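Local structure of alpha-amylase (Eubacterium rectale DSM 17629, 6AZ5) at residues H3-N11 and G94-D104; T16-L25 and S35-Y43. The protein probably binds starch and related alpha-glucans, serving as a family CBM41 carbohydrate-binding module of a surface-anchored gut bacterial amylase. One frame throughout, in Å; residues are numbered along the deposited sequence.

Contact 1. Residues H3-N11 and G94-D104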
loop_
_atom_site.group_PDB
_atom_site.type_symbol
_atom_site.label_atom_id
_atom_site.label_comp_id
_atom_site.label_asym_id
_atom_site.label_seq_id
_atom_site.Cartn_x
_atom_site.Cartn_y
_atom_site.Cartn_z
ATOM N N HIS A 3 -4.142 12.670 9.962
ATOM C CA HIS A 3 -3.191 11.612 10.263
ATOM C C HIS A 3 -2.597 11.032 8.982
ATOM O O HIS A 3 -3.326 10.637 8.069
ATOM C CB HIS A 3 -3.858 10.506 11.078
ATOM C CG HIS A 3 -3.016 9.281 11.218
ATOM N ND1 HIS A 3 -1.872 9.251 11.992
ATOM C CD2 HIS A 3 -3.125 8.055 10.660
ATOM C CE1 HIS A 3 -1.327 8.052 11.913
ATOM N NE2 HIS A 3 -2.064 7.304 11.118
ATOM N N THR A 4 -1.271 10.976 8.920
ATOM C CA THR A 4 -0.580 10.417 7.761
ATOM C C THR A 4 0.121 9.106 8.117
ATOM O O THR A 4 0.819 9.020 9.125
ATOM C CB THR A 4 0.456 11.407 7.192
ATOM O OG1 THR A 4 -0.217 12.553 6.661
ATOM C CG2 THR A 4 1.262 10.761 6.077
ATOM N N PHE A 5 -0.077 8.080 7.294
ATOM C CA PHE A 5 0.662 6.840 7.458
ATOM C C PHE A 5 1.401 6.493 6.172
ATOM O O PHE A 5 1.076 6.991 5.102
ATOM C CB PHE A 5 -0.263 5.691 7.871
ATOM C CG PHE A 5 -1.365 5.401 6.888
ATOM C CD1 PHE A 5 -2.586 6.055 6.978
ATOM C CD2 PHE A 5 -1.191 4.453 5.889
ATOM C CE1 PHE A 5 -3.607 5.782 6.081
ATOM C CE2 PHE A 5 -2.207 4.178 4.986
ATOM C CZ PHE A 5 -3.417 4.842 5.084
ATOM N N THR A 6 2.411 5.648 6.303
ATOM C CA THR A 6 3.165 5.163 5.163
ATOM C C THR A 6 2.722 3.741 4.858
ATOM O O THR A 6 2.447 2.962 5.771
ATOM C CB THR A 6 4.682 5.197 5.439
ATOM O OG1 THR A 6 5.076 6.536 5.758
ATOM C CG2 THR A 6 5.463 4.721 4.234
ATOM N N ILE A 7 2.630 3.399 3.582
ATOM C CA ILE A 7 2.354 2.018 3.226
ATOM C C ILE A 7 3.349 1.516 2.182
ATOM O O ILE A 7 3.532 2.118 1.119
ATOM C CB ILE A 7 0.889 1.836 2.743
ATOM C CG1 ILE A 7 0.683 0.437 2.173
ATOM C CG2 ILE A 7 0.505 2.889 1.724
ATOM C CD1 ILE A 7 -0.775 0.020 2.151
ATOM N N TYR A 8 4.020 0.422 2.533
ATOM C CA TYR A 8 4.954 -0.260 1.646
ATOM C C TYR A 8 4.259 -1.407 0.930
ATOM O O TYR A 8 3.421 -2.088 1.522
ATOM C CB TYR A 8 6.148 -0.818 2.419
ATOM C CG TYR A 8 6.970 0.193 3.183
ATOM C CD1 TYR A 8 7.155 1.481 2.710
ATOM C CD2 TYR A 8 7.576 -0.156 4.383
ATOM C CE1 TYR A 8 7.923 2.396 3.415
ATOM C CE2 TYR A 8 8.339 0.750 5.094
ATOM C CZ TYR A 8 8.505 2.025 4.609
ATOM O OH TYR A 8 9.263 2.928 5.316
ATOM N N TYR A 9 4.622 -1.632 -0.332
ATOM C CA TYR A 9 4.054 -2.735 -1.107
ATOM C C TYR A 9 5.124 -3.542 -1.833
ATOM O O TYR A 9 6.014 -2.989 -2.480
ATOM C CB TYR A 9 3.031 -2.210 -2.116
ATOM C CG TYR A 9 2.548 -3.238 -3.116
ATOM C CD1 TYR A 9 1.693 -4.266 -2.733
ATOM C CD2 TYR A 9 2.934 -3.172 -4.453
ATOM C CE1 TYR A 9 1.244 -5.208 -3.649
ATOM C CE2 TYR A 9 2.486 -4.106 -5.377
ATOM C CZ TYR A 9 1.643 -5.122 -4.969
ATOM O OH TYR A 9 1.198 -6.052 -5.884
ATOM N N TYR A 10 5.039 -4.859 -1.718
ATOM C CA TYR A 10 5.994 -5.714 -2.400
ATOM C C TYR A 10 5.293 -6.707 -3.314
ATOM O O TYR A 10 4.300 -7.332 -2.937
ATOM C CB TYR A 10 6.877 -6.465 -1.400
ATOM C CG TYR A 10 7.822 -7.441 -2.062
ATOM C CD1 TYR A 10 9.032 -7.013 -2.592
ATOM C CD2 TYR A 10 7.500 -8.791 -2.165
ATOM C CE1 TYR A 10 9.898 -7.905 -3.207
ATOM C CE2 TYR A 10 8.361 -9.689 -2.778
ATOM C CZ TYR A 10 9.555 -9.241 -3.296
ATOM O OH TYR A 10 10.412 -10.129 -3.904
ATOM N N ASN A 11 5.833 -6.832 -4.521
ATOM C CA ASN A 11 5.392 -7.818 -5.496
ATOM C C ASN A 11 6.611 -8.256 -6.295
ATOM O O ASN A 11 7.215 -7.454 -7.006
ATOM C CB ASN A 11 4.306 -7.250 -6.414
ATOM C CG ASN A 11 3.683 -8.306 -7.316
ATOM O OD1 ASN A 11 4.353 -9.238 -7.758
ATOM N ND2 ASN A 11 2.396 -8.162 -7.590
ATOM N N GLY A 94 -3.185 4.947 13.796
ATOM C CA GLY A 94 -2.911 6.285 14.281
ATOM C C GLY A 94 -1.596 6.375 15.035
ATOM O O GLY A 94 -1.358 7.342 15.752
ATOM N N ASP A 95 -0.736 5.369 14.880
ATOM C CA ASP A 95 0.573 5.392 15.532
ATOM C C ASP A 95 1.383 6.585 15.037
ATOM O O ASP A 95 1.094 7.144 13.978
ATOM C CB ASP A 95 1.350 4.091 15.289
ATOM C CG ASP A 95 0.829 2.919 16.130
ATOM O OD1 ASP A 95 0.195 3.157 17.183
ATOM O OD2 ASP A 95 1.064 1.751 15.745
ATOM N N GLU A 96 2.387 6.973 15.819
ATOM C CA GLU A 96 3.245 8.116 15.508
ATOM C C GLU A 96 3.822 8.029 14.098
ATOM O O GLU A 96 3.592 8.909 13.265
ATOM C CB GLU A 96 4.376 8.221 16.538
ATOM C CG GLU A 96 5.440 9.289 16.251
ATOM C CD GLU A 96 4.872 10.653 15.881
ATOM O OE1 GLU A 96 3.751 10.996 16.319
ATOM O OE2 GLU A 96 5.569 11.392 15.149
ATOM N N ASN A 97 4.575 6.968 13.840
ATOM C CA ASN A 97 5.065 6.696 12.500
ATOM C C ASN A 97 4.408 5.423 11.977
ATOM O O ASN A 97 5.066 4.394 11.804
ATOM C CB ASN A 97 6.591 6.568 12.495
ATOM C CG ASN A 97 7.153 6.280 11.109
ATOM O OD1 ASN A 97 6.606 6.723 10.095
ATOM N ND2 ASN A 97 8.245 5.520 11.061
ATOM N N GLU A 98 3.099 5.492 11.745
ATOM C CA GLU A 98 2.362 4.318 11.297
ATOM C C GLU A 98 2.852 3.838 9.934
ATOM O O GLU A 98 2.861 4.582 8.954
ATOM C CB GLU A 98 0.859 4.591 11.241
ATOM C CG GLU A 98 0.077 3.368 10.781
ATOM C CD GLU A 98 -1.417 3.497 10.972
ATOM O OE1 GLU A 98 -1.907 4.610 11.257
ATOM O OE2 GLU A 98 -2.106 2.472 10.829
ATOM N N VAL A 99 3.265 2.581 9.895
ATOM C CA VAL A 99 3.724 1.960 8.669
ATOM C C VAL A 99 2.939 0.682 8.419
ATOM O O VAL A 99 2.777 -0.137 9.320
ATOM C CB VAL A 99 5.227 1.653 8.735
ATOM C CG1 VAL A 99 5.660 0.824 7.541
ATOM C CG2 VAL A 99 6.011 2.950 8.797
ATOM N N LEU A 100 2.428 0.529 7.200
ATOM C CA LEU A 100 1.786 -0.716 6.795
ATOM C C LEU A 100 2.663 -1.482 5.804
ATOM O O LEU A 100 3.262 -0.896 4.898
ATOM C CB LEU A 100 0.406 -0.447 6.196
ATOM C CG LEU A 100 -0.770 -0.328 7.177
ATOM C CD1 LEU A 100 -0.852 -1.541 8.083
ATOM C CD2 LEU A 100 -0.704 0.956 8.003
ATOM N N TYR A 101 2.751 -2.793 6.005
ATOM C CA TYR A 101 3.481 -3.666 5.098
ATOM C C TYR A 101 2.512 -4.527 4.308
ATOM O O TYR A 101 1.866 -5.426 4.845
ATOM C CB TYR A 101 4.464 -4.544 5.857
ATOM C CG TYR A 101 5.543 -3.763 6.556
ATOM C CD1 TYR A 101 6.733 -3.451 5.913
ATOM C CD2 TYR A 101 5.366 -3.322 7.856
ATOM C CE1 TYR A 101 7.720 -2.729 6.556
ATOM C CE2 TYR A 101 6.341 -2.605 8.504
ATOM C CZ TYR A 101 7.514 -2.308 7.854
ATOM O OH TYR A 101 8.481 -1.588 8.513
ATOM N N TYR A 102 2.412 -4.226 3.023
ATOM C CA TYR A 102 1.483 -4.905 2.151
ATOM C C TYR A 102 2.267 -5.795 1.198
ATOM O O TYR A 102 2.864 -5.326 0.232
ATOM C CB TYR A 102 0.614 -3.878 1.415
ATOM C CG TYR A 102 -0.391 -4.426 0.426
ATOM C CD1 TYR A 102 -0.749 -5.768 0.425
ATOM C CD2 TYR A 102 -1.041 -3.575 -0.465
ATOM C CE1 TYR A 102 -1.682 -6.258 -0.472
ATOM C CE2 TYR A 102 -1.983 -4.053 -1.359
ATOM C CZ TYR A 102 -2.300 -5.398 -1.357
ATOM O OH TYR A 102 -3.235 -5.887 -2.239
ATOM N N VAL A 103 2.276 -7.086 1.509
ATOM C CA VAL A 103 2.790 -8.089 0.591
ATOM C C VAL A 103 1.642 -8.531 -0.301
ATOM O O VAL A 103 0.585 -8.920 0.193
ATOM C CB VAL A 103 3.394 -9.301 1.324
ATOM C CG1 VAL A 103 3.531 -10.486 0.376
ATOM C CG2 VAL A 103 4.743 -8.936 1.928
ATOM N N ASP A 104 1.844 -8.427 -1.612
ATOM C CA ASP A 104 0.864 -8.887 -2.582
ATOM C C ASP A 104 0.475 -10.321 -2.242
ATOM O O ASP A 104 1.342 -11.189 -2.136
ATOM C CB ASP A 104 1.424 -8.793 -4.003
ATOM C CG ASP A 104 0.369 -9.031 -5.058
ATOM O OD1 ASP A 104 -0.341 -8.067 -5.408
ATOM O OD2 ASP A 104 0.236 -10.182 -5.528
#
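E98 OE1 is gripped by two donors: H3 NE2 reaches it at 2.7 Å, nearly along the C-O axis, while G94 N sits 2.9 Å from the same OE1 atom, above the carboxylate plane. The grip closes one end of a parallel strand pair, 3-10 beside 99-103, which sets the first strand of the chain beside the last, consistent with the beta-sandwich expected of a CBM41 module. Because E98 runs fully extended, with CG anti to the backbone N (chi1 -180°), its carboxylate is carried back to the imidazole; its other oxygen, OE2, binds S93 N and H110 NE2. G94 CA lies over one face of the H3 ring, 3.6 Å from its centroid, a CH-pi contact that holds the ring from a second direction.

Along the pair, a ladder of backbone bonds runs from T6 N to E98 O as far as D104 N to Y10 O, and it sends alternate side chains to the two faces. On the face of T6, Y8 and Y10, the edge of the Y8 ring meets the face of Y101 in an offset edge-to-face pair, planes at 66°, with Y8 CD2 3.4 Å from Y101 CE1. On the face of I7 and Y9, the same principle is repeated deeper in the protein: Y9 CD1 stands over a face of Y102, 3.6 Å from its CD2, with planes at 58°. I7 crosses L100 at a slant, CG1 against CB, and L69 and F90, from strands 66-72 and 88-91, pack against I7 and L100 respectively.

Beyond the rings the polar theme returns. Y9 OH donates to D104 OD1 at 2.6 Å, approaching from above the carboxylate plane, and Y73 OH is a second partner of that oxygen. N11 holds its amide at both ends: OD1 accepts from D13 N, and ND2 donates to Y9 OH at 3.0 Å, the hydroxyl lying close to the amide plane.

Contact 2. Residues T16-L25 and S35-Y43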
loop_
_atom_site.group_PDB
_atom_site.type_symbol
_atom_site.label_atom_id
_atom_site.label_comp_id
_atom_site.label_asym_id
_atom_site.label_seq_id
_atom_site.Cartn_x
_atom_site.Cartn_y
_atom_site.Cartn_z
ATOM N N THR A 16 10.449 -1.831 -9.096
ATOM C CA THR A 16 10.358 -0.448 -8.650
ATOM C C THR A 16 11.189 0.464 -9.545
ATOM O O THR A 16 11.184 1.683 -9.381
ATOM C CB THR A 16 10.812 -0.289 -7.186
ATOM O OG1 THR A 16 12.200 -0.617 -7.068
ATOM C CG2 THR A 16 10.007 -1.201 -6.277
ATOM N N ASP A 17 11.901 -0.129 -10.497
ATOM C CA ASP A 17 12.600 0.661 -11.501
ATOM C C ASP A 17 11.672 1.005 -12.666
ATOM O O ASP A 17 11.527 2.174 -13.020
ATOM C CB ASP A 17 13.838 -0.074 -12.018
ATOM C CG ASP A 17 14.905 0.876 -12.546
ATOM O OD1 ASP A 17 14.596 2.071 -12.755
ATOM O OD2 ASP A 17 16.052 0.429 -12.764
ATOM N N THR A 18 11.039 -0.007 -13.253
ATOM C CA THR A 18 10.249 0.204 -14.464
ATOM C C THR A 18 8.779 0.541 -14.212
ATOM O O THR A 18 8.197 1.353 -14.929
ATOM C CB THR A 18 10.309 -1.030 -15.396
ATOM O OG1 THR A 18 9.320 -0.900 -16.426
ATOM C CG2 THR A 18 10.039 -2.301 -14.630
ATOM N N ASP A 19 8.174 -0.070 -13.200
ATOM C CA ASP A 19 6.734 0.066 -13.016
ATOM C C ASP A 19 6.328 1.263 -12.153
ATOM O O ASP A 19 5.157 1.402 -11.802
ATOM C CB ASP A 19 6.160 -1.217 -12.410
ATOM C CG ASP A 19 6.448 -2.444 -13.259
ATOM O OD1 ASP A 19 5.796 -2.601 -14.316
ATOM O OD2 ASP A 19 7.322 -3.252 -12.866
ATOM N N MET A 20 7.286 2.120 -11.812
ATOM C CA MET A 20 7.007 3.265 -10.949
ATOM C C MET A 20 6.118 4.268 -11.666
ATOM O O MET A 20 6.484 4.780 -12.722
ATOM C CB MET A 20 8.300 3.942 -10.501
ATOM C CG MET A 20 8.106 5.012 -9.435
ATOM S SD MET A 20 7.532 4.314 -7.873
ATOM C CE MET A 20 8.798 3.084 -7.578
ATOM N N GLY A 21 4.952 4.544 -11.089
ATOM C CA GLY A 21 3.980 5.426 -11.712
ATOM C C GLY A 21 2.786 4.665 -12.256
ATOM O O GLY A 21 1.723 5.241 -12.509
ATOM N N LYS A 22 2.959 3.358 -12.423
ATOM C CA LYS A 22 1.895 2.510 -12.940
ATOM C C LYS A 22 1.263 1.657 -11.837
ATOM O O LYS A 22 0.119 1.228 -11.955
ATOM C CB LYS A 22 2.432 1.625 -14.069
ATOM C CG LYS A 22 3.253 2.403 -15.091
ATOM C CD LYS A 22 3.583 1.590 -16.334
ATOM C CE LYS A 22 4.430 2.414 -17.295
ATOM N NZ LYS A 22 4.564 1.779 -18.630
ATOM N N VAL A 23 2.011 1.407 -10.768
ATOM C CA VAL A 23 1.487 0.629 -9.643
ATOM C C VAL A 23 0.743 1.546 -8.678
ATOM O O VAL A 23 1.290 2.565 -8.246
ATOM C CB VAL A 23 2.611 -0.097 -8.877
ATOM C CG1 VAL A 23 2.028 -1.035 -7.831
ATOM C CG2 VAL A 23 3.508 -0.855 -9.836
ATOM N N ASP A 24 -0.500 1.207 -8.352
ATOM C CA ASP A 24 -1.220 1.968 -7.335
ATOM C C ASP A 24 -2.005 1.076 -6.376
ATOM O O ASP A 24 -1.893 -0.153 -6.399
ATOM C CB ASP A 24 -2.156 3.015 -7.975
ATOM C CG ASP A 24 -3.278 2.405 -8.822
ATOM O OD1 ASP A 24 -3.752 1.288 -8.526
ATOM O OD2 ASP A 24 -3.710 3.071 -9.792
ATOM N N LEU A 25 -2.773 1.730 -5.515
ATOM C CA LEU A 25 -3.713 1.070 -4.632
ATOM C C LEU A 25 -5.096 1.612 -4.928
ATOM O O LEU A 25 -5.279 2.825 -5.014
ATOM C CB LEU A 25 -3.373 1.314 -3.160
ATOM C CG LEU A 25 -2.006 0.934 -2.611
ATOM C CD1 LEU A 25 -1.905 1.364 -1.148
ATOM C CD2 LEU A 25 -1.759 -0.571 -2.768
ATOM N N SER A 35 -7.853 5.853 -6.690
ATOM C CA SER A 35 -6.460 5.475 -6.887
ATOM C C SER A 35 -5.461 6.249 -6.025
ATOM O O SER A 35 -5.583 7.463 -5.846
ATOM C CB SER A 35 -6.095 5.650 -8.354
ATOM O OG SER A 35 -4.724 5.389 -8.542
ATOM N N TYR A 36 -4.468 5.524 -5.510
ATOM C CA TYR A 36 -3.382 6.087 -4.709
ATOM C C TYR A 36 -2.064 5.508 -5.210
ATOM O O TYR A 36 -1.779 4.327 -5.007
ATOM C CB TYR A 36 -3.587 5.792 -3.214
ATOM C CG TYR A 36 -4.800 6.479 -2.651
ATOM C CD1 TYR A 36 -6.068 5.936 -2.813
ATOM C CD2 TYR A 36 -4.688 7.691 -1.987
ATOM C CE1 TYR A 36 -7.185 6.572 -2.319
ATOM C CE2 TYR A 36 -5.801 8.335 -1.494
ATOM C CZ TYR A 36 -7.047 7.770 -1.661
ATOM O OH TYR A 36 -8.162 8.410 -1.170
ATOM N N VAL A 37 -1.269 6.349 -5.866
ATOM C CA VAL A 37 -0.129 5.901 -6.662
ATOM C C VAL A 37 1.191 5.923 -5.894
ATOM O O VAL A 37 1.524 6.907 -5.244
ATOM C CB VAL A 37 0.024 6.774 -7.945
ATOM C CG1 VAL A 37 1.279 6.396 -8.719
ATOM C CG2 VAL A 37 -1.208 6.655 -8.835
ATOM N N PHE A 38 1.946 4.832 -5.972
ATOM C CA PHE A 38 3.257 4.790 -5.342
ATOM C C PHE A 38 4.203 5.736 -6.063
ATOM O O PHE A 38 4.234 5.777 -7.296
ATOM C CB PHE A 38 3.812 3.365 -5.339
ATOM C CG PHE A 38 3.030 2.417 -4.477
ATOM C CD1 PHE A 38 3.251 2.367 -3.108
ATOM C CD2 PHE A 38 2.071 1.585 -5.029
ATOM C CE1 PHE A 38 2.533 1.507 -2.306
ATOM C CE2 PHE A 38 1.349 0.720 -4.232
ATOM C CZ PHE A 38 1.576 0.685 -2.869
ATOM N N ASP A 39 4.973 6.498 -5.292
ATOM C CA ASP A 39 5.880 7.473 -5.877
ATOM C C ASP A 39 7.272 7.432 -5.250
ATOM O O ASP A 39 8.086 8.323 -5.482
ATOM C CB ASP A 39 5.293 8.883 -5.762
ATOM C CG ASP A 39 4.855 9.237 -4.346
ATOM O OD1 ASP A 39 5.135 8.469 -3.403
ATOM O OD2 ASP A 39 4.232 10.310 -4.175
ATOM N N GLY A 40 7.546 6.393 -4.470
ATOM C CA GLY A 40 8.849 6.237 -3.850
ATOM C C GLY A 40 9.200 4.784 -3.609
ATOM O O GLY A 40 8.412 3.889 -3.902
ATOM N N THR A 41 10.401 4.544 -3.090
ATOM C CA THR A 41 10.810 3.190 -2.736
ATOM C C THR A 41 11.389 3.142 -1.332
ATOM O O THR A 41 11.827 4.158 -0.791
ATOM C CB THR A 41 11.871 2.616 -3.705
ATOM O OG1 THR A 41 13.115 3.298 -3.508
ATOM C CG2 THR A 41 11.431 2.761 -5.152
ATOM N N TYR A 42 11.393 1.947 -0.757
ATOM C CA TYR A 42 12.078 1.699 0.503
ATOM C C TYR A 42 12.925 0.443 0.385
ATOM O O TYR A 42 12.401 -0.635 0.107
ATOM C CB TYR A 42 11.076 1.555 1.646
ATOM C CG TYR A 42 11.642 0.921 2.898
ATOM C CD1 TYR A 42 12.598 1.577 3.660
ATOM C CD2 TYR A 42 11.200 -0.322 3.330
ATOM C CE1 TYR A 42 13.107 1.008 4.811
ATOM C CE2 TYR A 42 11.705 -0.899 4.482
ATOM C CZ TYR A 42 12.655 -0.231 5.219
ATOM O OH TYR A 42 13.161 -0.801 6.365
ATOM N N TYR A 43 14.232 0.571 0.588
ATOM C CA TYR A 43 15.078 -0.612 0.540
ATOM C C TYR A 43 15.077 -1.344 1.872
ATOM O O TYR A 43 15.499 -0.809 2.897
ATOM C CB TYR A 43 16.508 -0.274 0.152
ATOM C CG TYR A 43 17.348 -1.521 0.022
ATOM C CD1 TYR A 43 17.076 -2.454 -0.969
ATOM C CD2 TYR A 43 18.389 -1.783 0.906
ATOM C CE1 TYR A 43 17.824 -3.606 -1.087
ATOM C CE2 TYR A 43 19.149 -2.934 0.790
ATOM C CZ TYR A 43 18.859 -3.841 -0.208
ATOM O OH TYR A 43 19.600 -4.995 -0.335
HETATM O O HOH W 1 3.706 3.501 -8.805
#
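F38 and L25 meet at about a right angle, with F38 CZ 3.6 Å from L25 CD2, while CD2 of the same phenylalanine ring lies 3.8 Å from V23 CG1. The ring thus wedges against two side chains of the facing segment, with V23 O and D24 O near its plane at the edge. Replacing F38 with an alanine would probably open a gap beside L25 and V23 and leave both side chains freer to turn.

The backbone sets this wedge in place. L25 and Y36 form a hydrogen-bonded antiparallel pair, L25 N to Y36 O at 2.8 Å, and D24 and V37 form the adjoining non-hydrogen-bonded pair, joining strands 24-29 and 35-44 in the sheet. Past this point the chains part, and F38 N makes a longer bond of 3.3 Å to V23 O. A water then bridges the gap: it accepts from G21 N and donates to V23 O and to F38 O, standing 2.8 Å from F38 O. Farther along, M20 folds its methyl CE onto T41 CG2 at 3.6 Å, beside the classic beta bulge at which D39 and G40 both face K53.

On the other side of the sheet from L25, D24 OD2 takes the S35 hydroxyl, OG, at 2.8 Å from above the carboxylate plane. With CG set between backbone N and carbonyl carbon (chi1 64°), the same OD2 also meets R72 NH2 in a salt bridge and N75 ND2 in a hydrogen bond. Three donors converging on one oxygen of a buried aspartate would be expected to stabilise its charged form.

How the contacts relate
Contact 2 is nested within the long chain loop that contact 1 closes, and both reach the same mixed sheet, their centres about 14 Å apart. Strand 49-58 pairs with both 3-10 and 35-44, so it links the two contacts through backbone bonds, while side chains join them directly. Y9 CB packs 3.3 Å from F38 CZ, and I7 CD1 lies 3.7 Å from L25 CD1, so the buried face of 3-10 and the wedge of contact 2 share one apolar interior. On the other face of 3-10, the Y8 and Y42 rings stack, Y8 CE2 3.5 Å from Y42 CD2. The position of the glucan site is not settled by these contacts.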